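Local atomic coordinates of DNA helicase uvsW (Enterobacteria phage T4, PDB entry 1RIF), a protein that couples ATP hydrolysis to 3'-5' unwinding of duplex DNA and drives branch migration of Holliday junctions in phage T4 recombination and repair. Residues R141-A146 / Y180-H185. The protein carries 1 engineered substitution. Numbering follows the deposited sequence.
Sequences RSLIQA and YRLFSH. Engineered in segment 141-146: Arg141 (natural residue Lys).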
ATOM      1  N   ARG A 141      -0.666  16.296   0.309  1.00 29.28           N
ATOM      2  CA  ARG A 141      -0.425  14.926  -0.114  1.00 26.12           C
ATOM      3  C   ARG A 141      -0.771  14.602  -1.539  1.00 22.33           C
ATOM      4  O   ARG A 141      -0.282  13.615  -2.056  1.00 23.90           O
ATOM      5  CB  ARG A 141      -1.179  13.949   0.776  1.00 26.51           C
ATOM      6  CG  ARG A 141      -0.857  14.032   2.245  1.00 26.98           C
ATOM      7  CD  ARG A 141      -1.785  13.101   2.947  1.00 27.16           C
ATOM      8  NE  ARG A 141      -1.808  13.296   4.382  1.00 28.49           N
ATOM      9  CZ  ARG A 141      -2.778  12.831   5.155  1.00 28.73           C
ATOM     10  NH1 ARG A 141      -3.787  12.159   4.607  1.00 27.61           N
ATOM     11  NH2 ARG A 141      -2.738  13.031   6.467  1.00 28.57           N
ATOM     12  N   SER A 142      -1.622  15.400  -2.176  1.00 22.04           N
ATOM     13  CA  SER A 142      -2.005  15.113  -3.558  1.00 20.43           C
ATOM     14  C   SER A 142      -0.808  15.218  -4.484  1.00 20.31           C
ATOM     15  O   SER A 142      -0.713  14.470  -5.454  1.00 19.70           O
ATOM     16  CB  SER A 142      -3.111  16.056  -4.035  1.00 22.12           C
ATOM     17  OG  SER A 142      -2.681  17.407  -4.049  1.00 24.30           O
ATOM     18  N   LEU A 143       0.106  16.142  -4.180  1.00 18.68           N
ATOM     19  CA  LEU A 143       1.306  16.326  -4.995  1.00 16.67           C
ATOM     20  C   LEU A 143       2.267  15.168  -4.756  1.00 17.12           C
ATOM     21  O   LEU A 143       2.958  14.731  -5.678  1.00 17.51           O
ATOM     22  CB  LEU A 143       2.001  17.653  -4.664  1.00 15.70           C
ATOM     23  CG  LEU A 143       3.249  18.001  -5.500  1.00 15.20           C
ATOM     24  CD1 LEU A 143       2.912  17.999  -6.995  1.00 14.63           C
ATOM     25  CD2 LEU A 143       3.777  19.362  -5.086  1.00 15.58           C
ATOM     26  N   ILE A 144       2.314  14.676  -3.518  1.00 17.14           N
ATOM     27  CA  ILE A 144       3.181  13.547  -3.185  1.00 16.45           C
ATOM     28  C   ILE A 144       2.682  12.341  -3.962  1.00 15.88           C
ATOM     29  O   ILE A 144       3.461  11.612  -4.563  1.00 16.17           O
ATOM     30  CB  ILE A 144       3.147  13.229  -1.671  1.00 16.42           C
ATOM     31  CG1 ILE A 144       3.832  14.359  -0.893  1.00 17.90           C
ATOM     32  CG2 ILE A 144       3.818  11.884  -1.412  1.00 16.54           C
ATOM     33  CD1 ILE A 144       3.953  14.119   0.609  1.00 17.74           C
ATOM     34  N   GLN A 145       1.369  12.146  -3.951  1.00 14.61           N
ATOM     35  CA  GLN A 145       0.750  11.043  -4.670  1.00 15.38           C
ATOM     36  C   GLN A 145       0.925  11.192  -6.189  1.00 14.61           C
ATOM     37  O   GLN A 145       1.182  10.214  -6.892  1.00 15.50           O
ATOM     38  CB  GLN A 145      -0.732  10.958  -4.289  1.00 14.13           C
ATOM     39  CG  GLN A 145      -0.948  10.361  -2.904  1.00 15.58           C
ATOM     40  CD  GLN A 145      -2.381  10.473  -2.423  1.00 16.19           C
ATOM     41  OE1 GLN A 145      -2.827  11.548  -2.032  1.00 19.61           O
ATOM     42  NE2 GLN A 145      -3.114   9.366  -2.458  1.00 15.71           N
ATOM     43  N   ALA A 146       0.796  12.419  -6.689  1.00 17.15           N
ATOM     44  CA  ALA A 146       0.965  12.692  -8.123  1.00 15.57           C
ATOM     45  C   ALA A 146       2.396  12.392  -8.565  1.00 15.25           C
ATOM     46  O   ALA A 146       2.613  11.812  -9.625  1.00 15.63           O
ATOM     47  CB  ALA A 146       0.631  14.152  -8.431  1.00 12.86           C
ATOM     48  N   TYR A 180      -1.884  19.980 -11.775  1.00 18.54           N
ATOM     49  CA  TYR A 180      -0.422  19.968 -11.664  1.00 19.85           C
ATOM     50  C   TYR A 180       0.203  19.882 -13.056  1.00 20.01           C
ATOM     51  O   TYR A 180       1.324  20.361 -13.295  1.00 17.38           O
ATOM     52  CB  TYR A 180       0.036  18.755 -10.851  1.00 18.38           C
ATOM     53  CG  TYR A 180      -0.323  18.815  -9.392  1.00 18.42           C
ATOM     54  CD1 TYR A 180      -0.847  17.701  -8.743  1.00 16.97           C
ATOM     55  CD2 TYR A 180      -0.123  19.985  -8.652  1.00 19.27           C
ATOM     56  CE1 TYR A 180      -1.166  17.744  -7.398  1.00 17.98           C
ATOM     57  CE2 TYR A 180      -0.437  20.036  -7.301  1.00 18.90           C
ATOM     58  CZ  TYR A 180      -0.960  18.909  -6.686  1.00 19.06           C
ATOM     59  OH  TYR A 180      -1.277  18.944  -5.352  1.00 23.45           O
ATOM     60  N   ARG A 181      -0.550  19.244 -13.950  1.00 19.73           N
ATOM     61  CA  ARG A 181      -0.177  19.015 -15.337  1.00 18.71           C
ATOM     62  C   ARG A 181       0.765  17.835 -15.486  1.00 18.63           C
ATOM     63  O   ARG A 181       1.509  17.743 -16.462  1.00 18.76           O
ATOM     64  CB  ARG A 181       0.435  20.267 -15.958  1.00 20.35           C
ATOM     65  CG  ARG A 181      -0.513  21.447 -15.954  1.00 20.90           C
ATOM     66  CD  ARG A 181      -0.012  22.563 -16.839  1.00 21.94           C
ATOM     67  NE  ARG A 181      -0.668  23.822 -16.512  1.00 22.55           N
ATOM     68  CZ  ARG A 181      -0.516  24.939 -17.210  1.00 23.18           C
ATOM     69  NH1 ARG A 181       0.267  24.942 -18.278  1.00 24.60           N
ATOM     70  NH2 ARG A 181      -1.142  26.050 -16.838  1.00 23.23           N
ATOM     71  N   LEU A 182       0.725  16.934 -14.508  1.00 17.11           N
ATOM     72  CA  LEU A 182       1.543  15.726 -14.555  1.00 16.67           C
ATOM     73  C   LEU A 182       0.743  14.631 -15.274  1.00 16.28           C
ATOM     74  O   LEU A 182       1.305  13.641 -15.744  1.00 14.90           O
ATOM     75  CB  LEU A 182       1.914  15.278 -13.134  1.00 15.35           C
ATOM     76  CG  LEU A 182       2.820  16.236 -12.352  1.00 13.59           C
ATOM     77  CD1 LEU A 182       2.927  15.789 -10.904  1.00 14.04           C
ATOM     78  CD2 LEU A 182       4.191  16.292 -13.006  1.00 12.68           C
ATOM     79  N   PHE A 183      -0.569  14.837 -15.364  1.00 16.16           N
ATOM     80  CA  PHE A 183      -1.478  13.901 -16.021  1.00 16.95           C
ATOM     81  C   PHE A 183      -2.583  14.654 -16.751  1.00 17.06           C
ATOM     82  O   PHE A 183      -2.838  15.824 -16.470  1.00 17.58           O
ATOM     83  CB  PHE A 183      -2.159  12.966 -14.997  1.00 15.60           C
ATOM     84  CG  PHE A 183      -1.215  12.068 -14.255  1.00 13.76           C
ATOM     85  CD1 PHE A 183      -0.500  12.539 -13.157  1.00 13.32           C
ATOM     86  CD2 PHE A 183      -1.026  10.749 -14.666  1.00 12.09           C
ATOM     87  CE1 PHE A 183       0.395  11.708 -12.478  1.00 13.24           C
ATOM     88  CE2 PHE A 183      -0.133   9.910 -13.994  1.00 12.75           C
ATOM     89  CZ  PHE A 183       0.578  10.397 -12.896  1.00 12.99           C
ATOM     90  N   SER A 184      -3.239  13.965 -17.682  1.00 18.67           N
ATOM     91  CA  SER A 184      -4.371  14.520 -18.424  1.00 19.85           C
ATOM     92  C   SER A 184      -5.573  13.657 -18.010  1.00 20.06           C
ATOM     93  O   SER A 184      -5.385  12.543 -17.513  1.00 19.00           O
ATOM     94  CB  SER A 184      -4.142  14.408 -19.930  1.00 21.26           C
ATOM     95  OG  SER A 184      -4.129  13.057 -20.341  1.00 23.73           O
ATOM     96  N   HIS A 185      -6.797  14.152 -18.198  1.00 21.44           N
ATOM     97  CA  HIS A 185      -7.972  13.370 -17.799  1.00 21.46           C
ATOM     98  C   HIS A 185      -8.142  12.037 -18.508  1.00 21.58           C
ATOM     99  O   HIS A 185      -8.586  11.059 -17.895  1.00 21.06           O
ATOM    100  CB  HIS A 185      -9.251  14.194 -17.937  1.00 23.21           C
ATOM    101  CG  HIS A 185      -9.564  14.997 -16.714  1.00 27.86           C
ATOM    102  ND1 HIS A 185      -9.445  16.370 -16.670  1.00 27.67           N
ATOM    103  CD2 HIS A 185      -9.921  14.609 -15.467  1.00 26.85           C
ATOM    104  CE1 HIS A 185      -9.713  16.793 -15.448  1.00 28.65           C
ATOM    105  NE2 HIS A 185     -10.004  15.744 -14.698  1.00 28.74           N
TER
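Tyr180 lies against the first turns of helix 141-155, the helix that follows the P-loop in the RecA-like ATP-binding domain of this SF2 helicase. Leu143 CD1 sits over one face of the tyrosine ring, 3.8 Å from its centroid and 5° off the normal, a CH-pi contact. Leu143 reaches the ring because its CG is turned opposite the backbone N (chi1 -177°), and its CB stays near the phenol end, 3.8 Å from Tyr180 CZ. In the ring plane, at the edge, Ser142 OG meets Tyr180 OH in a very short hydrogen bond of 2.5 Å that either hydroxyl could donate. One turn on, Ala146 CB touches both Tyr180 CD1 and Leu182 CD1, the latter at 3.8 Å. After Tyr180 the chain leaves helix 167-180 at Arg181, whose phi is positive (80°), and Leu182 O accepts a hydrogen bond from Arg150 farther along helix 141-155. Ser142 belongs to the predicted ATP site; its neighbour Arg141, an engineered replacement of lysine, points away from the loop and salt-bridges Asp232 and Glu233 of the predicted DEAH box. Beyond Leu182, the Phe183 ring turns its edge to the helix backbone, CE1 standing 3.6 Å from Ala146 O.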